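Local coordinates for protein C-1-tetrahydrofolate synthase, cytoplasmic, putative (Trypanosoma brucei, PDB 4CJX) that probably interconverts one-carbon forms of tetrahydrofolate as a homodimer, oxidising the methylene form with NADP+ and hydrolysing the resulting methenyl form, at residues R104-L109 with I118-P123; A132-I137 with D144-V149; G152-H155 with N160-I163. One frame throughout, in Å; residues are numbered along the deposited sequence.

Contact 1 of 3, residues R104-L109 with I118-P123. With 9L9 ((2S)-2-[[4-[[2,4-bis(azanyl)-6-oxidanylidene-1H-pyrimidin-5-yl]carbamoylamino]phenyl]carbonylamino]pentanedioic acid), chain G.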
loop_
_atom_site.group_PDB
_atom_site.type_symbol
_atom_site.label_atom_id
_atom_site.label_comp_id
_atom_site.label_asym_id
_atom_site.label_seq_id
_atom_site.Cartn_x
_atom_site.Cartn_y
_atom_site.Cartn_z
ATOM N N ARG B 104 -28.135 1.938 3.899
ATOM C CA ARG B 104 -29.266 2.357 3.065
ATOM C C ARG B 104 -29.106 3.796 2.578
ATOM O O ARG B 104 -29.440 4.134 1.442
ATOM N N GLU B 105 -28.584 4.645 3.453
ATOM C CA GLU B 105 -28.309 6.025 3.106
ATOM C C GLU B 105 -27.175 6.143 2.041
ATOM O O GLU B 105 -27.262 6.925 1.080
ATOM C CB GLU B 105 -27.964 6.780 4.387
ATOM C CG GLU B 105 -27.941 8.280 4.230
ATOM C CD GLU B 105 -29.258 8.816 3.715
ATOM O OE1 GLU B 105 -30.316 8.502 4.313
ATOM O OE2 GLU B 105 -29.235 9.561 2.707
ATOM N N VAL B 106 -26.121 5.349 2.199
ATOM C CA VAL B 106 -25.059 5.278 1.173
ATOM C C VAL B 106 -25.644 4.844 -0.187
ATOM O O VAL B 106 -25.369 5.459 -1.210
ATOM C CB VAL B 106 -23.892 4.359 1.621
ATOM C CG1 VAL B 106 -22.926 4.086 0.478
ATOM C CG2 VAL B 106 -23.144 4.993 2.787
ATOM N N ILE B 107 -26.484 3.816 -0.178
ATOM C CA ILE B 107 -27.082 3.280 -1.408
ATOM C C ILE B 107 -27.999 4.290 -2.103
ATOM O O ILE B 107 -27.941 4.449 -3.328
ATOM C CB ILE B 107 -27.819 1.955 -1.118
ATOM C CG1 ILE B 107 -26.776 0.873 -0.814
ATOM C CG2 ILE B 107 -28.737 1.543 -2.286
ATOM C CD1 ILE B 107 -27.341 -0.300 -0.051
ATOM N N ARG B 108 -28.817 4.981 -1.312
ATOM C CA ARG B 108 -29.636 6.073 -1.817
ATOM C C ARG B 108 -28.786 7.078 -2.598
ATOM O O ARG B 108 -29.122 7.457 -3.733
ATOM C CB ARG B 108 -30.364 6.768 -0.662
ATOM N N LEU B 109 -27.661 7.475 -2.016
ATOM C CA LEU B 109 -26.768 8.431 -2.673
ATOM C C LEU B 109 -26.080 7.848 -3.921
ATOM O O LEU B 109 -25.796 8.588 -4.862
ATOM C CB LEU B 109 -25.741 8.974 -1.680
ATOM C CG LEU B 109 -26.404 9.760 -0.539
ATOM C CD1 LEU B 109 -25.441 9.906 0.629
ATOM C CD2 LEU B 109 -26.907 11.097 -1.044
ATOM N N ILE B 118 -19.442 10.827 -2.592
ATOM C CA ILE B 118 -19.933 10.484 -1.263
ATOM C C ILE B 118 -18.799 10.425 -0.246
ATOM O O ILE B 118 -17.847 9.657 -0.393
ATOM C CB ILE B 118 -20.641 9.115 -1.273
ATOM C CG1 ILE B 118 -21.861 9.158 -2.193
ATOM C CG2 ILE B 118 -21.039 8.701 0.138
ATOM C CD1 ILE B 118 -22.400 7.788 -2.563
ATOM N N VAL B 119 -18.928 11.230 0.801
ATOM C CA VAL B 119 -17.955 11.302 1.873
ATOM C C VAL B 119 -18.611 10.796 3.162
ATOM O O VAL B 119 -19.626 11.344 3.627
ATOM C CB VAL B 119 -17.456 12.753 2.061
ATOM C CG1 VAL B 119 -16.684 12.923 3.379
ATOM C CG2 VAL B 119 -16.584 13.200 0.898
ATOM N N VAL B 120 -18.034 9.753 3.747
ATOM C CA VAL B 120 -18.512 9.244 5.031
ATOM C C VAL B 120 -17.486 9.706 6.069
ATOM O O VAL B 120 -16.398 9.154 6.149
ATOM C CB VAL B 120 -18.672 7.696 5.031
ATOM C CG1 VAL B 120 -19.026 7.172 6.422
ATOM C CG2 VAL B 120 -19.704 7.250 3.993
ATOM N N GLN B 121 -17.829 10.735 6.838
ATOM C CA GLN B 121 -16.882 11.335 7.782
ATOM C C GLN B 121 -16.463 10.341 8.881
ATOM O O GLN B 121 -17.284 9.727 9.534
ATOM C CB GLN B 121 -17.455 12.633 8.369
ATOM C CG GLN B 121 -16.458 13.491 9.147
ATOM C CD GLN B 121 -15.402 14.180 8.297
ATOM O OE1 GLN B 121 -15.591 14.437 7.103
ATOM N NE2 GLN B 121 -14.289 14.515 8.927
ATOM N N LEU B 122 -15.154 10.151 9.008
ATOM C CA LEU B 122 -14.586 9.277 10.015
ATOM C C LEU B 122 -14.076 10.142 11.175
ATOM O O LEU B 122 -13.679 11.299 10.963
ATOM C CB LEU B 122 -13.419 8.467 9.409
ATOM C CG LEU B 122 -13.619 7.753 8.066
ATOM C CD1 LEU B 122 -12.335 7.066 7.607
ATOM C CD2 LEU B 122 -14.749 6.751 8.173
ATOM N N PRO B 123 -14.000 9.576 12.385
ATOM C CA PRO B 123 -14.286 8.175 12.696
ATOM C C PRO B 123 -15.787 7.902 12.754
ATOM O O PRO B 123 -16.568 8.795 13.081
ATOM C CB PRO B 123 -13.639 7.979 14.079
ATOM C CG PRO B 123 -13.607 9.352 14.682
ATOM C CD PRO B 123 -13.384 10.288 13.530
HETATM N N2A 9L9 G . -14.165 10.492 5.303
HETATM N N1 9L9 G . -12.922 11.483 7.127
HETATM C C2 9L9 G . -13.143 11.427 5.793
HETATM N N3 9L9 G . -12.433 12.203 4.878
HETATM C C4 9L9 G . -11.494 13.040 5.497
HETATM O O4A 9L9 G . -10.873 13.707 4.684
HETATM N N5A 9L9 G . -10.412 14.082 7.415
HETATM C C5 9L9 G . -11.234 13.110 6.872
HETATM C C6 9L9 G . -12.003 12.314 7.662
HETATM N N7 9L9 G . -11.807 12.321 9.112
HETATM O O8A 9L9 G . -11.667 15.873 6.767
HETATM N N9 9L9 G . -9.811 16.193 8.000
HETATM C C1B 9L9 G . -9.811 17.558 8.066
HETATM C C2B 9L9 G . -8.914 18.158 8.973
HETATM C C3B 9L9 G . -8.846 19.543 9.134
HETATM C C4B 9L9 G . -9.676 20.390 8.394
HETATM C C5B 9L9 G . -10.538 19.794 7.448
HETATM C C6B 9L9 G . -10.616 18.404 7.292
HETATM C C7B 9L9 G . -9.542 21.896 8.527
HETATM O O7B 9L9 G . -9.814 22.559 7.555
HETATM C CAW 9L9 G . -10.718 15.401 7.370
HETATM N N 9L9 G . -9.055 22.488 9.640
HETATM C CA 9L9 G . -8.796 23.915 9.789
HETATM C C 9L9 G . -7.304 24.131 9.688
HETATM O OXT 9L9 G . -6.579 23.160 9.953
HETATM C CB 9L9 G . -9.182 24.491 11.131
HETATM C CG 9L9 G . -10.320 23.721 11.770
HETATM C CD 9L9 G . -10.899 24.554 12.870
HETATM O OE1 9L9 G . -11.315 25.676 12.582
HETATM O OE2 9L9 G . -10.935 24.090 14.019
HETATM O O 9L9 G . -6.825 25.247 9.375
#

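Contact 2 of 3, residues A132-I137 with D144-V149. With 9L9 ((2S)-2-[[4-[[2,4-bis(azanyl)-6-oxidanylidene-1H-pyrimidin-5-yl]carbamoylamino]phenyl]carbonylamino]pentanedioic acid), chain G.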
loop_
_atom_site.group_PDB
_atom_site.type_symbol
_atom_site.label_atom_id
_atom_site.label_comp_id
_atom_site.label_asym_id
_atom_site.label_seq_id
_atom_site.Cartn_x
_atom_site.Cartn_y
_atom_site.Cartn_z
ATOM N N ALA B 132 -17.455 -2.868 6.044
ATOM C CA ALA B 132 -18.728 -3.225 5.443
ATOM C C ALA B 132 -19.422 -1.983 4.895
ATOM O O ALA B 132 -19.704 -1.895 3.696
ATOM C CB ALA B 132 -19.617 -3.915 6.470
ATOM N N ALA B 133 -19.653 -1.014 5.770
ATOM C CA ALA B 133 -20.361 0.208 5.409
ATOM C C ALA B 133 -19.680 0.957 4.259
ATOM O O ALA B 133 -20.336 1.312 3.273
ATOM C CB ALA B 133 -20.515 1.119 6.630
ATOM N N LEU B 134 -18.368 1.167 4.367
ATOM C CA LEU B 134 -17.633 1.879 3.317
ATOM C C LEU B 134 -17.699 1.142 1.974
ATOM O O LEU B 134 -17.758 1.758 0.909
ATOM C CB LEU B 134 -16.171 2.106 3.741
ATOM C CG LEU B 134 -15.952 3.102 4.894
ATOM C CD1 LEU B 134 -14.484 3.122 5.332
ATOM C CD2 LEU B 134 -16.390 4.502 4.500
ATOM N N SER B 135 -17.734 -0.184 2.032
ATOM C CA SER B 135 -17.772 -1.016 0.823
ATOM C C SER B 135 -19.055 -0.855 -0.006
ATOM O O SER B 135 -19.127 -1.341 -1.127
ATOM C CB SER B 135 -17.589 -2.490 1.191
ATOM O OG SER B 135 -18.800 -3.074 1.675
ATOM N N LYS B 136 -20.066 -0.179 0.537
ATOM C CA LYS B 136 -21.328 0.024 -0.188
ATOM C C LYS B 136 -21.239 1.209 -1.120
ATOM O O LYS B 136 -22.080 1.359 -2.020
ATOM C CB LYS B 136 -22.475 0.249 0.794
ATOM C CG LYS B 136 -22.761 -0.934 1.714
ATOM C CD LYS B 136 -23.323 -2.136 0.960
ATOM N N ILE B 137 -20.243 2.064 -0.898
ATOM C CA ILE B 137 -20.051 3.249 -1.730
ATOM C C ILE B 137 -19.693 2.800 -3.131
ATOM O O ILE B 137 -18.834 1.959 -3.314
ATOM C CB ILE B 137 -18.906 4.168 -1.239
ATOM C CG1 ILE B 137 -19.132 4.629 0.198
ATOM C CG2 ILE B 137 -18.745 5.352 -2.195
ATOM C CD1 ILE B 137 -18.005 5.470 0.774
ATOM N N ASP B 144 -13.181 9.980 -1.105
ATOM C CA ASP B 144 -12.076 9.805 -0.173
ATOM C C ASP B 144 -11.060 8.768 -0.595
ATOM O O ASP B 144 -10.027 8.651 0.049
ATOM C CB ASP B 144 -12.573 9.404 1.201
ATOM C CG ASP B 144 -13.183 10.557 1.962
ATOM O OD1 ASP B 144 -12.498 11.604 2.142
ATOM O OD2 ASP B 144 -14.336 10.385 2.402
ATOM N N CYS B 145 -11.341 8.001 -1.647
ATOM C CA CYS B 145 -10.432 6.932 -2.086
ATOM C C CYS B 145 -10.205 5.955 -0.927
ATOM O O CYS B 145 -9.082 5.617 -0.563
ATOM C CB CYS B 145 -9.109 7.510 -2.619
ATOM S SG CYS B 145 -8.062 6.279 -3.427
ATOM N N LEU B 146 -11.297 5.527 -0.318
ATOM C CA LEU B 146 -11.236 4.599 0.804
ATOM C C LEU B 146 -11.397 3.130 0.349
ATOM O O LEU B 146 -11.014 2.214 1.083
ATOM C CB LEU B 146 -12.310 4.958 1.843
ATOM C CG LEU B 146 -11.867 5.999 2.872
ATOM C CD1 LEU B 146 -13.082 6.556 3.588
ATOM C CD2 LEU B 146 -10.858 5.432 3.877
ATOM N N LEU B 147 -11.949 2.920 -0.851
ATOM C CA LEU B 147 -12.245 1.584 -1.322
ATOM C C LEU B 147 -10.951 0.909 -1.789
ATOM O O LEU B 147 -10.130 1.546 -2.440
ATOM C CB LEU B 147 -13.238 1.629 -2.486
ATOM C CG LEU B 147 -14.713 1.927 -2.197
ATOM C CD1 LEU B 147 -15.540 1.765 -3.462
ATOM C CD2 LEU B 147 -15.246 0.990 -1.134
ATOM N N PRO B 148 -10.784 -0.394 -1.474
ATOM C CA PRO B 148 -9.654 -1.146 -1.985
ATOM C C PRO B 148 -9.439 -0.967 -3.488
ATOM O O PRO B 148 -8.322 -0.723 -3.907
ATOM C CB PRO B 148 -10.017 -2.582 -1.634
ATOM C CG PRO B 148 -10.764 -2.440 -0.357
ATOM C CD PRO B 148 -11.588 -1.201 -0.535
ATOM N N VAL B 149 -10.491 -1.067 -4.299
ATOM C CA VAL B 149 -10.312 -0.907 -5.742
ATOM C C VAL B 149 -9.668 0.445 -6.084
ATOM O O VAL B 149 -8.910 0.542 -7.035
ATOM C CB VAL B 149 -11.619 -1.154 -6.536
ATOM C CG1 VAL B 149 -12.606 -0.016 -6.335
ATOM C CG2 VAL B 149 -11.329 -1.366 -8.018
HETATM N N2A 9L9 G . -14.165 10.492 5.303
HETATM N N1 9L9 G . -12.922 11.483 7.127
HETATM C C2 9L9 G . -13.143 11.427 5.793
HETATM N N3 9L9 G . -12.433 12.203 4.878
HETATM C C4 9L9 G . -11.494 13.040 5.497
HETATM O O4A 9L9 G . -10.873 13.707 4.684
HETATM N N5A 9L9 G . -10.412 14.082 7.415
HETATM C C5 9L9 G . -11.234 13.110 6.872
HETATM C C6 9L9 G . -12.003 12.314 7.662
HETATM N N7 9L9 G . -11.807 12.321 9.112
HETATM O O8A 9L9 G . -11.667 15.873 6.767
HETATM N N9 9L9 G . -9.811 16.193 8.000
HETATM C C1B 9L9 G . -9.811 17.558 8.066
HETATM C C2B 9L9 G . -8.914 18.158 8.973
HETATM C C3B 9L9 G . -8.846 19.543 9.134
HETATM C C4B 9L9 G . -9.676 20.390 8.394
HETATM C C5B 9L9 G . -10.538 19.794 7.448
HETATM C C6B 9L9 G . -10.616 18.404 7.292
HETATM C C7B 9L9 G . -9.542 21.896 8.527
HETATM O O7B 9L9 G . -9.814 22.559 7.555
HETATM C CAW 9L9 G . -10.718 15.401 7.370
HETATM N N 9L9 G . -9.055 22.488 9.640
HETATM C CA 9L9 G . -8.796 23.915 9.789
HETATM C C 9L9 G . -7.304 24.131 9.688
HETATM O OXT 9L9 G . -6.579 23.160 9.953
HETATM C CB 9L9 G . -9.182 24.491 11.131
HETATM C CG 9L9 G . -10.320 23.721 11.770
HETATM C CD 9L9 G . -10.899 24.554 12.870
HETATM O OE1 9L9 G . -11.315 25.676 12.582
HETATM O OE2 9L9 G . -10.935 24.090 14.019
HETATM O O 9L9 G . -6.825 25.247 9.375
#

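Contact 3 of 3, residues G152-H155 with N160-I163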
loop_
_atom_site.group_PDB
_atom_site.type_symbol
_atom_site.label_atom_id
_atom_site.label_comp_id
_atom_site.label_asym_id
_atom_site.label_seq_id
_atom_site.Cartn_x
_atom_site.Cartn_y
_atom_site.Cartn_z
ATOM N N GLY B 152 -5.922 0.645 -4.021
ATOM C CA GLY B 152 -5.029 -0.320 -4.672
ATOM C C GLY B 152 -4.385 0.116 -5.981
ATOM O O GLY B 152 -3.603 -0.634 -6.542
ATOM N N GLN B 153 -4.714 1.316 -6.463
ATOM C CA GLN B 153 -4.166 1.881 -7.697
ATOM C C GLN B 153 -2.957 2.771 -7.515
ATOM O O GLN B 153 -2.246 3.073 -8.472
ATOM C CB GLN B 153 -5.195 2.799 -8.333
ATOM C CG GLN B 153 -6.515 2.167 -8.584
ATOM C CD GLN B 153 -6.712 2.078 -10.044
ATOM O OE1 GLN B 153 -6.240 1.146 -10.675
ATOM N NE2 GLN B 153 -7.305 3.117 -10.620
ATOM N N LEU B 154 -2.755 3.242 -6.301
ATOM C CA LEU B 154 -1.814 4.334 -6.085
ATOM C C LEU B 154 -0.400 3.874 -6.386
ATOM O O LEU B 154 0.415 4.665 -6.801
ATOM C CB LEU B 154 -1.932 4.880 -4.669
ATOM C CG LEU B 154 -3.298 5.469 -4.265
ATOM C CD1 LEU B 154 -3.197 6.116 -2.897
ATOM C CD2 LEU B 154 -3.849 6.492 -5.250
ATOM N N HIS B 155 -0.129 2.590 -6.191
ATOM C CA HIS B 155 1.227 2.081 -6.367
ATOM C C HIS B 155 1.608 1.853 -7.832
ATOM O O HIS B 155 2.790 1.631 -8.140
ATOM C CB HIS B 155 1.405 0.782 -5.584
ATOM C CG HIS B 155 0.774 -0.401 -6.233
ATOM N ND1 HIS B 155 -0.566 -0.701 -6.101
ATOM C CD2 HIS B 155 1.300 -1.356 -7.035
ATOM C CE1 HIS B 155 -0.835 -1.793 -6.800
ATOM N NE2 HIS B 155 0.281 -2.213 -7.368
ATOM N N ASN B 160 -1.887 6.975 -14.093
ATOM C CA ASN B 160 -2.234 8.004 -13.102
ATOM C C ASN B 160 -3.628 7.725 -12.539
ATOM O O ASN B 160 -4.583 7.562 -13.284
ATOM C CB ASN B 160 -2.077 9.439 -13.625
ATOM C CG ASN B 160 -2.792 9.672 -14.932
ATOM O OD1 ASN B 160 -3.685 8.920 -15.312
ATOM N ND2 ASN B 160 -2.393 10.725 -15.642
ATOM N N PRO B 161 -3.735 7.618 -11.213
ATOM C CA PRO B 161 -5.011 7.227 -10.636
ATOM C C PRO B 161 -6.081 8.334 -10.742
ATOM O O PRO B 161 -5.773 9.529 -10.630
ATOM C CB PRO B 161 -4.653 6.942 -9.169
ATOM C CG PRO B 161 -3.465 7.769 -8.898
ATOM C CD PRO B 161 -2.712 7.896 -10.187
ATOM N N ALA B 162 -7.324 7.922 -10.952
ATOM C CA ALA B 162 -8.464 8.845 -10.992
ATOM C C ALA B 162 -8.587 9.634 -9.697
ATOM O O ALA B 162 -8.648 10.869 -9.709
ATOM C CB ALA B 162 -9.737 8.063 -11.232
ATOM N N ILE B 163 -8.589 8.899 -8.582
ATOM C CA ILE B 163 -8.853 9.451 -7.259
ATOM C C ILE B 163 -7.642 9.191 -6.373
ATOM O O ILE B 163 -7.014 8.145 -6.457
ATOM C CB ILE B 163 -10.111 8.804 -6.598
ATOM C CG1 ILE B 163 -11.147 8.388 -7.640
ATOM C CG2 ILE B 163 -10.751 9.768 -5.607
ATOM C CD1 ILE B 163 -12.494 7.945 -7.079
#

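Contact 1 of 3, residues R104-L109 with I118-P123
Ile-118 reaches from its strand onto the helix, where CD1 lies 3.7 Å from CB of Leu-109 and 4.0 Å from the backbone O of Val-106. Its extended chain, with CG1 anti to the carbonyl carbon, carries CD1 to the helix surface. One turn back, the methyls CG2 of Val-106 and CG2 of Val-120 meet more loosely, at 4.3 Å. The helix runs nearly antiparallel to the strand (163°) and belongs to a beta-alpha-beta crossover from strand 87-93 to strand 117-120; Leu-109 and Val-106 also cover Ile-62 of the strand between them.

On the side away from the helix, backbone atoms of Val-120 and Leu-122 bind the inhibitor. Its N2A donates to O of Val-120 (2.7 Å). Its N1 accepts an almost straight bond from N of Leu-122 (3.2 Å, 171°), and its N7 donates to O of Leu-122 (2.8 Å). The Gln-121 amide lies over one ring face, tilted about 20° from it, with NE2 3.4 Å from C6; a bond from Lys-77 NZ to OE1 helps hold that pose. The contact is thus apolar toward the helix and polar where Val-120 to Leu-122 meet the pyrimidine, main-chain donors and acceptors matching its edge.

Contact 2 of 3, residues A132-I137 with D144-V149
The carboxylate of Asp-144 meets the pyrimidine of the inhibitor edge-on: OD1 accepts from N3 (2.8 Å) and OD2 from N2A (2.9 Å), a paired bond with both oxygens close to the ring plane. The carboxylate is turned about 60° from the ring. Leu-146 CD1 packs beside CB of Asp-144 (3.7 Å), above the carboxylate plane and off to the CB side, while Val-119 packs near OD2.

That same CD1 of Leu-146 also reaches the other segment, touching CD2 of Leu-134 at 4.0 Å where the two leucines cross. Leu-147 makes the closer approach, its branches diverging over the type I turn from Leu-134 to Ile-137: CG lies anti to the carbonyl carbon (chi1 -75°), which swings both methyls onto the turn. CD2 presses on the carbonyl O of Leu-134 (3.3 Å) and on CA of Ser-135 (3.8 Å); CD1 comes to O of Ile-137 (3.3 Å). The O of Leu-134 also receives N of Ile-137, closing the turn. Asp-142 takes up the backbone N-H groups of Leu-146 and Leu-147, fixing the loop that presents both leucines.

Leu-134 and Ile-137 back onto Val-120 of strand 117-120, and Ala-132 and Ala-133 onto helix 99-110. Leu-146 touches the NADP-site residue Ile-195, and Leu-147 occupies the N-cap position of helix 148-151, whose Pro-148 and Val-149 pack on Val-149 of the second subunit.

Contact 3 of 3, residues G152-H155 with N160-I163
Gln-153 and Leu-154, in helical backbone conformation but without regular helical bonds, face the more extended Pro-161, and the two passages come within 6.2 Å between CA of Gln-153 and CA of Pro-161. Leu-154 makes the closest approach, through one branch. Its chi1 of -61° sets CG beside the backbone N, and chi2 then turns CD2 toward the pyrrolidine ring, 3.9 Å from CG and 4.0 Å from CB of Pro-161. Leucine and proline side chains cross at about a right angle, so a single methyl meets the CB-CG edge of the ring rather than two chains running alongside. That methyl also lies 3.8 Å from the carbonyl O of Ile-163.

Gln-153 adds a looser apolar touch through the root of its side chain, CB to CB of Pro-161 at 4.3 Å. No hydrogen bond ties the two segments, and the join rests on van der Waals packing.

Both segments belong to the connection between helix 148-151 and helix 166-178. Leu-154 also packs on Val-164 and Pro-165 and on Pro-199 and Thr-202 of helix 197-206, and its carbonyl O is bonded by Asn-206. On the dimer side, Gln-153 packs on Pro-148 of the second subunit and His-155 on Leu-198 of that subunit.

How the contacts relate
The contacts follow one another along the chain without overlap, from the three-stranded parallel sheet of the catalytic domain toward the nucleotide-binding domain. Contacts 1 and 2 have centres 10 Å apart and touch directly: Val-106 CG1 lies 3.6 Å from N of Ile-137. Both reach the inhibitor, at neighbouring positions on its pyrimidine. Contact 3 lies 14 Å from contact 2, centre to centre, and meets it where Cys-145 SG comes 3.7 Å from O of Ile-163; its centre is about 22 Å from that of contact 1, and the two do not touch. Contact 2 is therefore the middle member, touching both others and joining inhibitor-pocket elements to the connection beyond helix 148-151. Contacts 2 and 3 both adjoin the second subunit.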